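Local coordinates for protein alpha-glucosidase ([Eubacterium] rectale, PDB 6PNR) that acts as a family 31 glycoside hydrolase, a sulfoquinovosidase that probably cleaves alpha-linked sulfoquinovose, and is bound here to an aza-sugar inhibitor, at residues T135-V140 / A389-Y394; C117-S122 / L454-Q459. All blocks are in the same frame, centred on the assembly; numbering follows the deposited sequence.

Contact 1: T135-V140 / A389-Y394. With 9VH ([(3~{S},4~{R},5~{R})-4,5-bis(oxidanyl)piperidin-3-yl]methanesulfonic acid), chain C.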
loop_
_atom_site.group_PDB
_atom_site.type_symbol
_atom_site.label_atom_id
_atom_site.label_comp_id
_atom_site.label_asym_id
_atom_site.label_seq_id
_atom_site.Cartn_x
_atom_site.Cartn_y
_atom_site.Cartn_z
ATOM N N THR A 135 -13.623 7.159 10.985
ATOM C CA THR A 135 -14.053 5.986 11.740
ATOM C C THR A 135 -14.336 4.836 10.776
ATOM O O THR A 135 -14.883 5.032 9.688
ATOM C CB THR A 135 -15.277 6.306 12.614
ATOM O OG1 THR A 135 -15.667 5.136 13.349
ATOM C CG2 THR A 135 -16.464 6.820 11.795
ATOM N N SER A 136 -13.889 3.638 11.146
ATOM C CA SER A 136 -14.044 2.484 10.266
ATOM C C SER A 136 -13.778 1.231 11.087
ATOM O O SER A 136 -13.360 1.303 12.244
ATOM C CB SER A 136 -13.087 2.553 9.064
ATOM O OG SER A 136 -11.752 2.224 9.447
ATOM N N GLU A 137 -14.004 0.080 10.473
ATOM C CA GLU A 137 -13.438 -1.128 11.050
ATOM C C GLU A 137 -11.941 -0.902 11.270
ATOM O O GLU A 137 -11.262 -0.348 10.389
ATOM C CB GLU A 137 -13.680 -2.324 10.123
ATOM C CG GLU A 137 -15.134 -2.784 10.092
ATOM C CD GLU A 137 -15.505 -3.623 11.305
ATOM O OE1 GLU A 137 -14.598 -4.060 12.047
ATOM O OE2 GLU A 137 -16.711 -3.828 11.534
ATOM N N PRO A 138 -11.399 -1.287 12.427
ATOM C CA PRO A 138 -9.992 -0.992 12.727
ATOM C C PRO A 138 -9.004 -1.911 12.034
ATOM O O PRO A 138 -7.793 -1.667 12.127
ATOM C CB PRO A 138 -9.931 -1.179 14.250
ATOM C CG PRO A 138 -10.921 -2.292 14.481
ATOM C CD PRO A 138 -12.060 -1.998 13.536
ATOM N N GLY A 139 -9.465 -2.949 11.355
ATOM C CA GLY A 139 -8.571 -3.913 10.743
ATOM C C GLY A 139 -8.458 -5.187 11.568
ATOM O O GLY A 139 -8.556 -5.177 12.802
ATOM N N VAL A 140 -8.264 -6.305 10.878
ATOM C CA VAL A 140 -7.961 -7.587 11.507
ATOM C C VAL A 140 -6.485 -7.871 11.288
ATOM O O VAL A 140 -6.047 -8.063 10.144
ATOM C CB VAL A 140 -8.819 -8.726 10.938
ATOM C CG1 VAL A 140 -8.455 -10.026 11.635
ATOM C CG2 VAL A 140 -10.307 -8.407 11.096
ATOM N N ALA A 389 -23.534 -1.112 22.952
ATOM C CA ALA A 389 -24.103 -0.181 21.977
ATOM C C ALA A 389 -23.089 -0.070 20.843
ATOM O O ALA A 389 -22.175 0.758 20.874
ATOM C CB ALA A 389 -24.414 1.178 22.614
ATOM N N ASP A 390 -23.286 -0.894 19.821
ATOM C CA ASP A 390 -22.238 -1.301 18.909
ATOM C C ASP A 390 -22.262 -0.470 17.629
ATOM O O ASP A 390 -23.202 0.274 17.348
ATOM C CB ASP A 390 -22.425 -2.787 18.600
ATOM C CG ASP A 390 -21.209 -3.432 17.995
ATOM O OD1 ASP A 390 -20.104 -2.834 17.952
ATOM O OD2 ASP A 390 -21.379 -4.574 17.560
ATOM N N PHE A 391 -21.191 -0.611 16.855
ATOM C CA PHE A 391 -21.051 -0.042 15.522
ATOM C C PHE A 391 -21.169 1.478 15.514
ATOM O O PHE A 391 -20.948 2.130 16.534
ATOM C CB PHE A 391 -22.069 -0.667 14.565
ATOM C CG PHE A 391 -21.728 -2.086 14.153
ATOM C CD1 PHE A 391 -20.864 -2.327 13.095
ATOM C CD2 PHE A 391 -22.268 -3.170 14.823
ATOM C CE1 PHE A 391 -20.556 -3.634 12.699
ATOM C CE2 PHE A 391 -21.960 -4.484 14.440
ATOM C CZ PHE A 391 -21.095 -4.710 13.386
ATOM N N GLY A 392 -21.516 2.040 14.358
ATOM C CA GLY A 392 -21.468 3.469 14.127
ATOM C C GLY A 392 -20.457 3.900 13.081
ATOM O O GLY A 392 -20.383 5.099 12.786
ATOM N N GLU A 393 -19.693 2.970 12.497
ATOM C CA GLU A 393 -18.594 3.290 11.585
ATOM C C GLU A 393 -18.940 3.110 10.114
ATOM O O GLU A 393 -18.093 3.393 9.260
ATOM C CB GLU A 393 -17.359 2.419 11.880
ATOM C CG GLU A 393 -17.015 2.213 13.343
ATOM C CD GLU A 393 -17.765 1.034 13.959
ATOM O OE1 GLU A 393 -18.708 0.532 13.312
ATOM O OE2 GLU A 393 -17.408 0.613 15.080
ATOM N N TYR A 394 -20.137 2.626 9.789
ATOM C CA TYR A 394 -20.394 2.068 8.463
ATOM C C TYR A 394 -21.167 3.005 7.546
ATOM O O TYR A 394 -21.794 2.526 6.596
ATOM C CB TYR A 394 -21.183 0.761 8.568
ATOM C CG TYR A 394 -20.393 -0.506 8.821
ATOM C CD1 TYR A 394 -19.646 -0.660 9.967
ATOM C CD2 TYR A 394 -20.465 -1.577 7.936
ATOM C CE1 TYR A 394 -18.956 -1.829 10.216
ATOM C CE2 TYR A 394 -19.789 -2.760 8.182
ATOM C CZ TYR A 394 -19.028 -2.872 9.323
ATOM O OH TYR A 394 -18.336 -4.029 9.596
HETATM O O1 9VH C . -21.720 -10.478 15.033
HETATM S S1 9VH C . -22.466 -9.252 15.263
HETATM O O2 9VH C . -22.041 -8.229 14.340
HETATM O O3 9VH C . -23.887 -9.499 15.276
HETATM C C1 9VH C . -22.004 -8.745 16.896
HETATM C C2 9VH C . -20.529 -8.353 17.049
HETATM C C3 9VH C . -20.334 -6.990 16.404
HETATM N N1 9VH C . -19.082 -6.286 16.682
HETATM C C4 9VH C . -18.785 -6.225 18.113
HETATM C C5 9VH C . -18.771 -7.625 18.704
HETATM O O4 9VH C . -18.471 -7.518 20.094
HETATM C C6 9VH C . -20.131 -8.286 18.523
HETATM O O5 9VH C . -20.129 -9.594 19.087
#

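Contact 2: C117-S122 / L454-Q459. With 9VH ([(3~{S},4~{R},5~{R})-4,5-bis(oxidanyl)piperidin-3-yl]methanesulfonic acid), chain C.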
loop_
_atom_site.group_PDB
_atom_site.type_symbol
_atom_site.label_atom_id
_atom_site.label_comp_id
_atom_site.label_asym_id
_atom_site.label_seq_id
_atom_site.Cartn_x
_atom_site.Cartn_y
_atom_site.Cartn_z
ATOM N N CYS A 117 -5.390 11.863 19.036
ATOM C CA CYS A 117 -6.091 11.572 17.783
ATOM C C CYS A 117 -7.108 10.451 17.968
ATOM O O CYS A 117 -7.309 9.621 17.079
ATOM C CB CYS A 117 -5.114 11.247 16.649
ATOM S SG CYS A 117 -4.332 12.761 15.991
ATOM N N GLY A 118 -7.764 10.437 19.131
ATOM C CA GLY A 118 -8.776 9.433 19.417
ATOM C C GLY A 118 -8.232 8.233 20.157
ATOM O O GLY A 118 -7.252 8.343 20.892
ATOM N N GLU A 119 -8.857 7.076 19.980
ATOM C CA GLU A 119 -8.350 5.832 20.540
ATOM C C GLU A 119 -7.427 5.207 19.500
ATOM O O GLU A 119 -7.888 4.765 18.443
ATOM C CB GLU A 119 -9.501 4.891 20.905
ATOM C CG GLU A 119 -9.066 3.522 21.417
ATOM C CD GLU A 119 -10.210 2.519 21.443
ATOM O OE1 GLU A 119 -10.945 2.430 20.433
ATOM O OE2 GLU A 119 -10.380 1.826 22.476
ATOM N N GLN A 120 -6.130 5.174 19.793
ATOM C CA GLN A 120 -5.119 4.647 18.887
ATOM C C GLN A 120 -4.647 3.295 19.407
ATOM O O GLN A 120 -4.328 3.168 20.597
ATOM C CB GLN A 120 -3.952 5.629 18.764
ATOM C CG GLN A 120 -4.321 6.901 18.003
ATOM C CD GLN A 120 -4.645 6.642 16.524
ATOM O OE1 GLN A 120 -4.138 5.688 15.919
ATOM N NE2 GLN A 120 -5.487 7.497 15.939
ATOM N N MET A 121 -4.628 2.285 18.522
ATOM C CA MET A 121 -4.355 0.904 18.915
ATOM C C MET A 121 -2.905 0.489 18.702
ATOM O O MET A 121 -2.462 -0.492 19.310
ATOM C CB MET A 121 -5.257 -0.073 18.138
ATOM C CG MET A 121 -6.757 0.309 18.079
ATOM S SD MET A 121 -7.525 0.666 19.688
ATOM C CE MET A 121 -7.410 -0.931 20.485
ATOM N N SER A 122 -2.153 1.206 17.873
ATOM C CA SER A 122 -0.755 0.861 17.600
ATOM C C SER A 122 0.245 1.824 18.225
ATOM O O SER A 122 1.246 1.379 18.796
ATOM C CB SER A 122 -0.505 0.798 16.086
ATOM O OG SER A 122 -1.095 -0.361 15.490
ATOM N N LEU A 454 -16.404 3.138 27.305
ATOM C CA LEU A 454 -15.795 2.620 26.086
ATOM C C LEU A 454 -15.432 1.152 26.264
ATOM O O LEU A 454 -15.262 0.669 27.386
ATOM C CB LEU A 454 -14.519 3.392 25.730
ATOM C CG LEU A 454 -14.537 4.656 24.878
ATOM C CD1 LEU A 454 -13.091 5.028 24.547
ATOM C CD2 LEU A 454 -15.330 4.438 23.615
ATOM N N TRP A 455 -15.309 0.438 25.140
ATOM C CA TRP A 455 -14.491 -0.766 25.122
ATOM C C TRP A 455 -13.639 -0.722 23.861
ATOM O O TRP A 455 -13.958 -0.022 22.893
ATOM C CB TRP A 455 -15.323 -2.069 25.262
ATOM C CG TRP A 455 -15.628 -2.883 24.017
ATOM C CD1 TRP A 455 -14.941 -3.979 23.557
ATOM C CD2 TRP A 455 -16.744 -2.710 23.129
ATOM N NE1 TRP A 455 -15.545 -4.473 22.427
ATOM C CE2 TRP A 455 -16.651 -3.714 22.139
ATOM C CE3 TRP A 455 -17.815 -1.801 23.075
ATOM C CZ2 TRP A 455 -17.577 -3.827 21.095
ATOM C CZ3 TRP A 455 -18.733 -1.912 22.049
ATOM C CH2 TRP A 455 -18.606 -2.920 21.062
ATOM N N ALA A 456 -12.509 -1.429 23.907
ATOM C CA ALA A 456 -11.495 -1.361 22.858
ATOM C C ALA A 456 -11.925 -2.030 21.546
ATOM O O ALA A 456 -11.061 -2.212 20.679
ATOM C CB ALA A 456 -10.181 -1.978 23.360
ATOM N N GLY A 457 -13.181 -2.405 21.332
ATOM C CA GLY A 457 -13.554 -2.964 20.045
ATOM C C GLY A 457 -13.043 -4.387 19.910
ATOM O O GLY A 457 -12.699 -5.044 20.900
ATOM N N ASP A 458 -12.986 -4.859 18.663
ATOM C CA ASP A 458 -12.577 -6.228 18.359
ATOM C C ASP A 458 -11.055 -6.332 18.302
ATOM O O ASP A 458 -10.426 -5.727 17.429
ATOM C CB ASP A 458 -13.129 -6.674 17.003
ATOM C CG ASP A 458 -14.646 -6.640 16.912
ATOM O OD1 ASP A 458 -15.331 -6.413 17.934
ATOM O OD2 ASP A 458 -15.143 -6.878 15.783
ATOM N N GLN A 459 -10.462 -7.121 19.193
ATOM C CA GLN A 459 -9.087 -7.577 19.015
ATOM C C GLN A 459 -9.096 -8.974 18.404
ATOM O O GLN A 459 -10.063 -9.722 18.551
ATOM C CB GLN A 459 -8.334 -7.622 20.348
ATOM C CG GLN A 459 -7.767 -6.292 20.775
ATOM C CD GLN A 459 -8.862 -5.377 21.264
ATOM O OE1 GLN A 459 -9.558 -5.701 22.224
ATOM N NE2 GLN A 459 -9.042 -4.241 20.589
HETATM O O1 9VH C . -21.720 -10.478 15.033
HETATM S S1 9VH C . -22.466 -9.252 15.263
HETATM O O2 9VH C . -22.041 -8.229 14.340
HETATM O O3 9VH C . -23.887 -9.499 15.276
HETATM C C1 9VH C . -22.004 -8.745 16.896
HETATM C C2 9VH C . -20.529 -8.353 17.049
HETATM C C3 9VH C . -20.334 -6.990 16.404
HETATM N N1 9VH C . -19.082 -6.286 16.682
HETATM C C4 9VH C . -18.785 -6.225 18.113
HETATM C C5 9VH C . -18.771 -7.625 18.704
HETATM O O4 9VH C . -18.471 -7.518 20.094
HETATM C C6 9VH C . -20.131 -8.286 18.523
HETATM O O5 9VH C . -20.129 -9.594 19.087
#

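Contact 1: T135-V140 / A389-Y394
Tyr-394 donates a hydrogen bond to Glu-137, OH to OE2 at 2.5 Å, the single hydrogen bond between 135-140 and 389-394. The two flat groups stand perpendicular: the carboxylate oxygen lies at the edge of the tyrosine ring, near its plane, while the hydroxyl reaches OE2 from the anti side, 27° out of the carboxylate plane. With CG anti to the carbonyl carbon (chi1 -72°), Glu-137 sets that methylene 3.5 Å from Tyr-394 OH, and a bend at chi2 then turns the carboxylate to it. Glu-393 makes its contact differently, through its methylenes. Its CB rests 3.7 Å from Ser-136 CA, and its CG lies 3.2 Å from OG1 of Thr-135, whose side chain crosses it nearly at right angles. That hydroxyl is satisfied by the carbonyl of Asn-166. Beyond CG, a turn at chi2 (87°) leads the carboxylate away to a salt bridge with Arg-441 and a hydrogen bond from Asn-166, which probably eases the proximity of Glu-137. Phe-391 carries the contact on to the inhibitor: CE1 is 4.0 Å from Glu-137 OE2, and CE2 is 3.6 Å from C3 of 9VH. Asp-390 borders the same pocket, with OD2 hydrogen-bonded to Tyr-318. The contact thus joins a pocket loop of the barrel to a loop 249 residues earlier, in the beta-rich N-terminal part. The loop 389-394 leaves the parallel barrel strand 386-389, whereas 135-140 follows strand 130-133, at the margin of an antiparallel sheet; Thr-135 packs on helix 408-429 and Glu-137 on strand 44-56.

Contact 2: C117-S122 / L454-Q459
Met-121 meets Ala-456 and Gln-459 through its terminal methyl. From CB, which points toward 454-459, the chain turns about CB-CG (chi2 -52°) and again about CG-SD (chi3 -65°) to bring CE 3.7 Å from Gln-459 NE2, the two side chains crossing at about a right angle. The same methyl is 3.9 Å from Ala-456 O and 4.1 Å from Ala-456 CB. The amide and carbonyl it covers are already joined: Gln-459 NE2 donates to Ala-456 O at 2.9 Å (158°), with the oxygen in the amide plane but the nitrogen well above the carbonyl plane. Replacing Gln-459 with an alanine would probably leave Ala-456 O without this donor and open a gap beside the methionine methyl. Glu-119, extended beyond CG, brings OE2 to 3.4 Å from Ala-456 CA. On the pocket side, Asp-458 OD1 comes within 3.5 Å of C4 of 9VH, and Trp-455 lies near O4. This joins the end of strand 114-118, where the chain turns a corner, to a barrel loop before helix 469-481. With no hydrogen bond across, van der Waals contact joins the segments, while the loop pairs Gln-459 with Ala-456 internally and presents Trp-455 and Asp-458 to the inhibitor.

Overall arrangement
Both contacts are buried, contact 2 closer to the chain's centre, and each sets a segment from the N-terminal beta-rich part against a loop of the family 31 barrel. Their strands of origin differ: 135-140 follows the edge strand of one antiparallel sheet, and 117-122 begins at the end of the edge strand of another. Contact 1 is the more polar, with a hydrogen bond across it and charged neighbours; contact 2 has none across it and is made by van der Waals contact, some of it with polar atoms. Along the sequence, contact 1 falls between the two segments of contact 2, and in space their centres are about 10 Å apart. They meet where Asp-390 OD1 packs 3.5 Å from Trp-455 CH2, and the two barrel loops both line the inhibitor pocket.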